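Local coordinates for glycoside hydrolase family 16 protein (Akkermansia muciniphila, PDB 6T2N) that probably cleaves internal beta-galactosidic linkages in mucin O-glycans as an endo-acting O-glycanase of the human gut microbiota, at residues Asn142-Arg147 with Arg264-Leu269; Val150-Pro155 with Val292-Asp297. All blocks are in the same frame, centred on the assembly; numbering follows the deposited sequence.

Interaction 1 (Asn142-Arg147 with Arg264-Leu269); sequences NFMFGR and RTPFYL
Phe143 and Phe267 form an antiparallel hydrogen-bonded pair, with Phe143 N 3.0 Å from Phe267 O and Phe267 N 2.9 Å from Phe143 O. The N-H...O angles are 166° and 167°, so both bonds are nearly straight. Phe143 O also takes a CA-H...O contact from Pro266 CA. The Phe143 ring turns one edge to Phe267 O, which lies 3.4 Å from Phe143 CD2. Phe143 CE2 meets Leu269 CB at 3.8 Å. Phe143 CG lies anti to the carbonyl carbon (chi1 -53°), which carries the ring alongside the second strand. Trp56 and Phe301 pack edge-to-face with the same ring. On the sheet face opposite the Phe143 ring, Asn142 CB rests on Pro266 CB at 3.7 Å.

Beyond the pair, Met144 runs along the backbone of 264-266. Met144 SD sits 3.8 Å from Pro266 CD, and its CE reaches the carbonyl of Arg264. Met144 CG also lies over one face of the Phe145 ring. Were Met144 replaced by an alanine, Pro266 CD would probably lose its sulfur neighbour and one face of the Phe145 ring its methylene cover. The Phe145 ring approaches Arg264 CA, while the Arg264 side chain leads off to Lys233 O. The short, weakly bonded strand 142-143 thus pairs with strand 267-275, and the chain then turns into strand 146-153 of the other sheet, a sheet-to-sheet connection in the beta-sandwich (jelly-roll) fold of family 16 glycoside hydrolases.

Interaction 2 (Val150-Pro155 with Val292-Asp297); sequences VRAKVP and VKFLID. With CA (calcium ion), chain C.
Neighbouring antiparallel strands of one sheet of the family 16 beta-sandwich meet here, and one of them ends this contact at the calcium site. Lys153 and Leu295 are the hydrogen-bonded pair: Lys153 N lies 2.9 Å from Leu295 O, and Leu295 N lies 3.2 Å from Lys153 O. Ala152 and Ile296 make the adjoining non-hydrogen-bonded pair. A weak bond follows from Asp297 N to Arg151 O.

Ala152 CB meets Phe294 CE1 at 3.9 Å and also touches Ile296 CG1. The Phe294 ring turns an edge to Lys153 O, and its CE1 lies 3.5 Å from Val154 CG1. Pro162 of strand 160-168 packs on both Val154 and Phe294, so this face looks into the sandwich.

Arg151 and Asp297 lie side by side. NH1 of Arg151 makes a long salt bridge of 3.4 Å to Asp297 OD2, at the guanidinium edge, with the two planes 75° apart. Asp297 CG is anti to the backbone N (chi1 -167°), which lets OD1 reach the calcium ion at 2.7 Å while Asp297 O binds it at 2.6 Å. Glu59 and Gly98 complete the observed protein ligands of this calcium site on the beta-sandwich.

Overall arrangement
The centres of interaction 1 and interaction 2 lie about 22 Å apart. Segment 142-147 leads into strand 146-153, whose far end makes interaction 2; the residues that touch in interaction 1 come just before that strand. Along the chain the order is 142-147, 150-155, 264-269, 292-297, so the two contacts cross. Their later partners, strands 267-275 and 292-302, follow each other in sequence but belong to different sheets. Interaction 1 joins strand 142-143 to the sheet of strand 267-275. Interaction 2 pairs neighbours in the other sheet and reaches the calcium ion. Each contact thus brings together residues more than a hundred positions apart, one in each sheet of the sandwich.

Interaction 1 (Asn142-Arg147 with Arg264-Leu269)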
ATOM      1  N   ASN A 142       4.374 -12.639   0.310  1.00 72.90           N
ATOM      2  CA  ASN A 142       3.158 -12.538  -0.546  1.00 68.69           C
ATOM      3  C   ASN A 142       1.949 -12.998   0.247  1.00 67.49           C
ATOM      4  O   ASN A 142       2.103 -13.896   1.028  1.00 69.54           O
ATOM      5  CB  ASN A 142       3.243 -13.440  -1.757  1.00 66.39           C
ATOM      6  CG  ASN A 142       4.430 -13.097  -2.607  1.00 66.13           C
ATOM      7  OD1 ASN A 142       4.838 -13.919  -3.412  1.00 69.16           O
ATOM      8  ND2 ASN A 142       4.982 -11.904  -2.425  1.00 68.11           N
ATOM      9  N   PHE A 143       0.806 -12.367   0.049  1.00 67.88           N
ATOM     10  CA  PHE A 143      -0.459 -12.720   0.734  1.00 72.27           C
ATOM     11  C   PHE A 143      -1.402 -13.270  -0.319  1.00 71.05           C
ATOM     12  O   PHE A 143      -1.394 -12.684  -1.422  1.00 71.23           O
ATOM     13  CB  PHE A 143      -1.045 -11.487   1.418  1.00 72.72           C
ATOM     14  CG  PHE A 143      -0.072 -10.797   2.332  1.00 71.26           C
ATOM     15  CD1 PHE A 143       0.101 -11.236   3.634  1.00 74.55           C
ATOM     16  CD2 PHE A 143       0.691  -9.734   1.878  1.00 68.58           C
ATOM     17  CE1 PHE A 143       1.017 -10.614   4.471  1.00 74.16           C
ATOM     18  CE2 PHE A 143       1.612  -9.124   2.715  1.00 66.54           C
ATOM     19  CZ  PHE A 143       1.777  -9.572   4.003  1.00 69.32           C
ATOM     20  N   MET A 144      -2.135 -14.351  -0.019  1.00 73.56           N
ATOM     21  CA  MET A 144      -3.225 -14.857  -0.928  1.00 69.59           C
ATOM     22  C   MET A 144      -4.420 -15.395  -0.155  1.00 61.97           C
ATOM     23  O   MET A 144      -4.417 -16.518   0.244  1.00 61.55           O
ATOM     24  CB  MET A 144      -2.756 -15.948  -1.881  1.00 74.41           C
ATOM     25  CG  MET A 144      -3.721 -16.133  -3.002  1.00 79.49           C
ATOM     26  SD  MET A 144      -2.917 -16.943  -4.391  1.00 89.72           S
ATOM     27  CE  MET A 144      -4.302 -17.861  -5.073  1.00 88.13           C
ATOM     28  N   PHE A 145      -5.407 -14.554  -0.002  1.00 60.28           N
ATOM     29  CA  PHE A 145      -6.627 -14.790   0.794  1.00 64.98           C
ATOM     30  C   PHE A 145      -6.223 -14.595   2.266  1.00 65.87           C
ATOM     31  O   PHE A 145      -5.240 -15.219   2.857  1.00 64.32           O
ATOM     32  CB  PHE A 145      -7.336 -16.131   0.452  1.00 69.98           C
ATOM     33  CG  PHE A 145      -7.595 -16.374  -1.023  1.00 67.56           C
ATOM     34  CD1 PHE A 145      -7.999 -15.337  -1.852  1.00 64.08           C
ATOM     35  CD2 PHE A 145      -7.379 -17.616  -1.581  1.00 68.91           C
ATOM     36  CE1 PHE A 145      -8.137 -15.527  -3.207  1.00 64.63           C
ATOM     37  CE2 PHE A 145      -7.543 -17.812  -2.939  1.00 70.73           C
ATOM     38  CZ  PHE A 145      -7.935 -16.768  -3.745  1.00 69.48           C
ATOM     39  N   GLY A 146      -7.007 -13.743   2.892  1.00 65.19           N
ATOM     40  CA  GLY A 146      -7.143 -13.787   4.345  1.00 70.98           C
ATOM     41  C   GLY A 146      -7.576 -12.430   4.772  1.00 74.02           C
ATOM     42  O   GLY A 146      -8.046 -11.681   3.921  1.00 78.97           O
ATOM     43  N   ARG A 147      -7.373 -12.132   6.036  1.00 77.89           N
ATOM     44  CA  ARG A 147      -7.737 -10.836   6.619  1.00 76.18           C
ATOM     45  C   ARG A 147      -6.434 -10.175   7.017  1.00 75.23           C
ATOM     46  O   ARG A 147      -5.648 -10.815   7.768  1.00 76.90           O
ATOM     47  CB  ARG A 147      -8.637 -11.033   7.838  1.00 80.32           C
ATOM     48  CG  ARG A 147      -8.892  -9.755   8.623  1.00 75.88           C
ATOM     49  CD  ARG A 147      -9.330 -10.106  10.014  1.00 76.09           C
ATOM     50  NE  ARG A 147      -9.826  -8.933  10.707  1.00 75.75           N
ATOM     51  CZ  ARG A 147     -11.031  -8.413  10.536  1.00 74.70           C
ATOM     52  NH1 ARG A 147     -11.872  -8.936   9.663  1.00 77.02           N
ATOM     53  NH2 ARG A 147     -11.392  -7.350  11.218  1.00 72.93           N
ATOM     54  N   ARG A 264      -6.972 -13.363  -7.780  1.00 69.34           N
ATOM     55  CA  ARG A 264      -6.753 -14.733  -7.225  1.00 70.24           C
ATOM     56  C   ARG A 264      -5.280 -15.090  -7.468  1.00 68.84           C
ATOM     57  O   ARG A 264      -4.962 -16.226  -7.767  1.00 72.14           O
ATOM     58  CB  ARG A 264      -7.722 -15.753  -7.851  1.00 73.09           C
ATOM     59  CG  ARG A 264      -9.198 -15.351  -7.832  1.00 72.58           C
ATOM     60  CD  ARG A 264     -10.150 -16.413  -8.419  1.00 72.90           C
ATOM     61  NE  ARG A 264     -11.580 -16.239  -8.046  1.00 70.77           N
ATOM     62  CZ  ARG A 264     -12.627 -16.249  -8.891  1.00 69.86           C
ATOM     63  NH1 ARG A 264     -12.440 -16.468 -10.189  1.00 69.33           N
ATOM     64  NH2 ARG A 264     -13.863 -16.007  -8.436  1.00 68.30           N
ATOM     65  N   THR A 265      -4.407 -14.110  -7.391  1.00 66.89           N
ATOM     66  CA  THR A 265      -2.948 -14.319  -7.410  1.00 68.23           C
ATOM     67  C   THR A 265      -2.449 -13.689  -6.130  1.00 67.18           C
ATOM     68  O   THR A 265      -3.206 -12.969  -5.483  1.00 66.79           O
ATOM     69  CB  THR A 265      -2.328 -13.778  -8.705  1.00 68.81           C
ATOM     70  OG1 THR A 265      -2.397 -12.348  -8.827  1.00 62.80           O
ATOM     71  CG2 THR A 265      -3.018 -14.420  -9.890  1.00 72.05           C
ATOM     72  N   PRO A 266      -1.200 -13.983  -5.707  1.00 68.39           N
ATOM     73  CA  PRO A 266      -0.634 -13.327  -4.528  1.00 65.02           C
ATOM     74  C   PRO A 266      -0.301 -11.849  -4.784  1.00 60.77           C
ATOM     75  O   PRO A 266       0.033 -11.404  -5.922  1.00 55.64           O
ATOM     76  CB  PRO A 266       0.589 -14.183  -4.211  1.00 66.50           C
ATOM     77  CG  PRO A 266       0.993 -14.764  -5.539  1.00 68.69           C
ATOM     78  CD  PRO A 266      -0.296 -14.982  -6.300  1.00 68.86           C
ATOM     79  N   PHE A 267      -0.430 -11.099  -3.700  1.00 60.98           N
ATOM     80  CA  PHE A 267      -0.257  -9.621  -3.655  1.00 62.00           C
ATOM     81  C   PHE A 267       0.817  -9.244  -2.620  1.00 60.51           C
ATOM     82  O   PHE A 267       0.795  -9.825  -1.507  1.00 62.03           O
ATOM     83  CB  PHE A 267      -1.630  -9.013  -3.360  1.00 60.94           C
ATOM     84  CG  PHE A 267      -2.417  -8.615  -4.573  1.00 57.97           C
ATOM     85  CD1 PHE A 267      -3.053  -9.560  -5.328  1.00 63.10           C
ATOM     86  CD2 PHE A 267      -2.505  -7.298  -4.955  1.00 57.94           C
ATOM     87  CE1 PHE A 267      -3.785  -9.196  -6.449  1.00 66.39           C
ATOM     88  CE2 PHE A 267      -3.233  -6.922  -6.066  1.00 61.23           C
ATOM     89  CZ  PHE A 267      -3.872  -7.879  -6.819  1.00 65.07           C
ATOM     90  N   TYR A 268       1.726  -8.312  -2.929  1.00 61.54           N
ATOM     91  CA  TYR A 268       2.720  -7.847  -1.905  1.00 62.79           C
ATOM     92  C   TYR A 268       2.332  -6.467  -1.394  1.00 59.31           C
ATOM     93  O   TYR A 268       1.537  -5.768  -2.032  1.00 60.06           O
ATOM     94  CB  TYR A 268       4.174  -7.923  -2.359  1.00 62.14           C
ATOM     95  CG  TYR A 268       4.457  -7.055  -3.538  1.00 62.91           C
ATOM     96  CD1 TYR A 268       4.733  -5.720  -3.345  1.00 63.95           C
ATOM     97  CD2 TYR A 268       4.392  -7.550  -4.837  1.00 68.17           C
ATOM     98  CE1 TYR A 268       4.991  -4.889  -4.420  1.00 68.97           C
ATOM     99  CE2 TYR A 268       4.612  -6.726  -5.935  1.00 67.59           C
ATOM    100  CZ  TYR A 268       4.914  -5.386  -5.718  1.00 68.90           C
ATOM    101  OH  TYR A 268       5.156  -4.500  -6.732  1.00 66.18           O
ATOM    102  N   LEU A 269       2.792  -6.179  -0.178  1.00 59.99           N
ATOM    103  CA  LEU A 269       2.311  -5.031   0.631  1.00 58.39           C
ATOM    104  C   LEU A 269       3.332  -3.895   0.614  1.00 59.58           C
ATOM    105  O   LEU A 269       4.556  -4.157   0.658  1.00 60.62           O
ATOM    106  CB  LEU A 269       2.037  -5.453   2.068  1.00 56.08           C
ATOM    107  CG  LEU A 269       1.644  -4.296   2.991  1.00 56.41           C
ATOM    108  CD1 LEU A 269       0.388  -3.582   2.516  1.00 52.90           C
ATOM    109  CD2 LEU A 269       1.467  -4.767   4.442  1.00 59.94           C
TER

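Interaction 2 (Val150-Pro155 with Val292-Asp297)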
ATOM      1  N   VAL A 150      -4.233  -3.454   9.404  1.00 66.07           N
ATOM      2  CA  VAL A 150      -3.139  -2.456   9.494  1.00 66.58           C
ATOM      3  C   VAL A 150      -3.662  -1.261  10.281  1.00 65.58           C
ATOM      4  O   VAL A 150      -4.611  -0.582   9.821  1.00 60.67           O
ATOM      5  CB  VAL A 150      -2.562  -2.059   8.122  1.00 67.93           C
ATOM      6  CG1 VAL A 150      -1.484  -0.980   8.290  1.00 68.97           C
ATOM      7  CG2 VAL A 150      -1.988  -3.272   7.384  1.00 67.35           C
ATOM      8  N   ARG A 151      -3.037  -1.042  11.437  1.00 69.53           N
ATOM      9  CA  ARG A 151      -3.389   0.070  12.353  1.00 70.85           C
ATOM     10  C   ARG A 151      -2.363   1.190  12.228  1.00 69.03           C
ATOM     11  O   ARG A 151      -1.154   0.871  12.394  1.00 64.81           O
ATOM     12  CB  ARG A 151      -3.455  -0.381  13.803  1.00 73.94           C
ATOM     13  CG  ARG A 151      -4.099   0.704  14.645  1.00 78.23           C
ATOM     14  CD  ARG A 151      -5.228   0.233  15.538  1.00 82.38           C
ATOM     15  NE  ARG A 151      -5.693   1.313  16.400  1.00 82.06           N
ATOM     16  CZ  ARG A 151      -4.959   1.821  17.390  1.00 84.18           C
ATOM     17  NH1 ARG A 151      -3.725   1.389  17.619  1.00 83.99           N
ATOM     18  NH2 ARG A 151      -5.440   2.797  18.131  1.00 86.76           N
ATOM     19  N   ALA A 152      -2.837   2.423  11.939  1.00 68.50           N
ATOM     20  CA  ALA A 152      -1.977   3.562  11.535  1.00 68.66           C
ATOM     21  C   ALA A 152      -2.607   4.935  11.824  1.00 70.32           C
ATOM     22  O   ALA A 152      -3.815   5.182  11.525  1.00 72.32           O
ATOM     23  CB  ALA A 152      -1.624   3.419  10.070  1.00 65.77           C
ATOM     24  N   LYS A 153      -1.767   5.840  12.324  1.00 70.36           N
ATOM     25  CA  LYS A 153      -2.061   7.287  12.417  1.00 73.65           C
ATOM     26  C   LYS A 153      -1.426   7.985  11.218  1.00 71.71           C
ATOM     27  O   LYS A 153      -0.305   7.629  10.866  1.00 71.29           O
ATOM     28  CB  LYS A 153      -1.481   7.890  13.691  1.00 78.00           C
ATOM     29  CG  LYS A 153      -2.258   9.113  14.145  1.00 86.20           C
ATOM     30  CD  LYS A 153      -1.875   9.679  15.501  1.00 88.34           C
ATOM     31  CE  LYS A 153      -1.206  11.023  15.307  1.00 92.99           C
ATOM     32  NZ  LYS A 153      -0.862  11.651  16.598  1.00 98.81           N
ATOM     33  N   VAL A 154      -2.128   8.914  10.582  1.00 70.37           N
ATOM     34  CA  VAL A 154      -1.636   9.524   9.315  1.00 64.49           C
ATOM     35  C   VAL A 154      -1.225  10.952   9.612  1.00 68.61           C
ATOM     36  O   VAL A 154      -1.801  11.628  10.480  1.00 69.73           O
ATOM     37  CB  VAL A 154      -2.623   9.492   8.124  1.00 62.83           C
ATOM     38  CG1 VAL A 154      -2.846   8.075   7.611  1.00 62.39           C
ATOM     39  CG2 VAL A 154      -3.953  10.206   8.369  1.00 62.46           C
ATOM     40  N   PRO A 155      -0.200  11.428   8.867  1.00 68.33           N
ATOM     41  CA  PRO A 155       0.303  12.789   9.029  1.00 65.43           C
ATOM     42  C   PRO A 155      -0.794  13.701   8.497  1.00 63.09           C
ATOM     43  O   PRO A 155      -1.658  13.200   7.886  1.00 61.74           O
ATOM     44  CB  PRO A 155       1.548  12.799   8.147  1.00 64.96           C
ATOM     45  CG  PRO A 155       1.220  11.771   7.069  1.00 65.21           C
ATOM     46  CD  PRO A 155       0.535  10.667   7.835  1.00 64.12           C
ATOM     47  N   VAL A 292       7.196  15.477   8.992  1.00 70.89           N
ATOM     48  CA  VAL A 292       5.869  14.899   9.275  1.00 65.75           C
ATOM     49  C   VAL A 292       6.133  13.400   9.353  1.00 62.37           C
ATOM     50  O   VAL A 292       7.174  12.969   8.727  1.00 60.02           O
ATOM     51  CB  VAL A 292       4.954  15.455   8.177  1.00 65.69           C
ATOM     52  CG1 VAL A 292       4.143  14.419   7.444  1.00 67.09           C
ATOM     53  CG2 VAL A 292       4.098  16.558   8.739  1.00 67.78           C
ATOM     54  N   LYS A 293       5.328  12.691  10.164  1.00 62.85           N
ATOM     55  CA  LYS A 293       5.438  11.218  10.406  1.00 63.79           C
ATOM     56  C   LYS A 293       4.166  10.413  10.022  1.00 58.44           C
ATOM     57  O   LYS A 293       3.046  10.851  10.258  1.00 59.09           O
ATOM     58  CB  LYS A 293       5.747  11.015  11.887  1.00 67.77           C
ATOM     59  CG  LYS A 293       7.081  11.542  12.362  1.00 73.01           C
ATOM     60  CD  LYS A 293       7.367  11.235  13.832  1.00 78.99           C
ATOM     61  CE  LYS A 293       8.461  12.121  14.406  1.00 85.99           C
ATOM     62  NZ  LYS A 293       8.809  11.752  15.802  1.00 91.33           N
ATOM     63  N   PHE A 294       4.353   9.201   9.541  1.00 56.65           N
ATOM     64  CA  PHE A 294       3.265   8.216   9.312  1.00 60.54           C
ATOM     65  C   PHE A 294       3.616   7.065  10.249  1.00 63.28           C
ATOM     66  O   PHE A 294       4.783   6.547  10.110  1.00 66.41           O
ATOM     67  CB  PHE A 294       3.187   7.795   7.830  1.00 58.26           C
ATOM     68  CG  PHE A 294       2.116   6.834   7.378  1.00 55.58           C
ATOM     69  CD1 PHE A 294       0.891   6.736   8.005  1.00 58.57           C
ATOM     70  CD2 PHE A 294       2.285   6.122   6.205  1.00 56.85           C
ATOM     71  CE1 PHE A 294      -0.120   5.915   7.513  1.00 56.04           C
ATOM     72  CE2 PHE A 294       1.280   5.302   5.714  1.00 55.48           C
ATOM     73  CZ  PHE A 294       0.094   5.174   6.396  1.00 54.67           C
ATOM     74  N   LEU A 295       2.712   6.764  11.195  1.00 61.67           N
ATOM     75  CA  LEU A 295       2.948   5.748  12.238  1.00 63.27           C
ATOM     76  C   LEU A 295       2.104   4.524  11.924  1.00 65.81           C
ATOM     77  O   LEU A 295       0.854   4.677  11.809  1.00 70.38           O
ATOM     78  CB  LEU A 295       2.564   6.355  13.585  1.00 65.92           C
ATOM     79  CG  LEU A 295       3.309   7.644  13.914  1.00 67.27           C
ATOM     80  CD1 LEU A 295       2.920   8.163  15.273  1.00 69.10           C
ATOM     81  CD2 LEU A 295       4.815   7.431  13.829  1.00 67.01           C
ATOM     82  N   ILE A 296       2.735   3.356  11.800  1.00 66.00           N
ATOM     83  CA  ILE A 296       1.978   2.071  11.698  1.00 66.40           C
ATOM     84  C   ILE A 296       2.136   1.356  13.035  1.00 67.80           C
ATOM     85  O   ILE A 296       3.268   0.892  13.339  1.00 68.35           O
ATOM     86  CB  ILE A 296       2.474   1.195  10.532  1.00 63.77           C
ATOM     87  CG1 ILE A 296       2.192   1.833   9.181  1.00 63.42           C
ATOM     88  CG2 ILE A 296       1.877  -0.179  10.621  1.00 65.01           C
ATOM     89  CD1 ILE A 296       3.344   2.615   8.656  1.00 65.99           C
ATOM     90  N   ASP A 297       1.066   1.259  13.813  1.00 67.05           N
ATOM     91  CA  ASP A 297       1.157   0.486  15.077  1.00 70.51           C
ATOM     92  C   ASP A 297       1.381  -1.000  14.735  1.00 68.06           C
ATOM     93  O   ASP A 297       2.263  -1.607  15.311  1.00 71.96           O
ATOM     94  CB  ASP A 297      -0.008   0.796  16.015  1.00 72.31           C
ATOM     95  CG  ASP A 297       0.208   0.278  17.423  1.00 77.68           C
ATOM     96  OD1 ASP A 297       1.326   0.435  17.985  1.00 86.31           O
ATOM     97  OD2 ASP A 297      -0.745  -0.259  17.959  1.00 83.79           O
TER
HETATM   98 CA    CA C 401       2.942  -1.768  17.836  1.00113.02          CA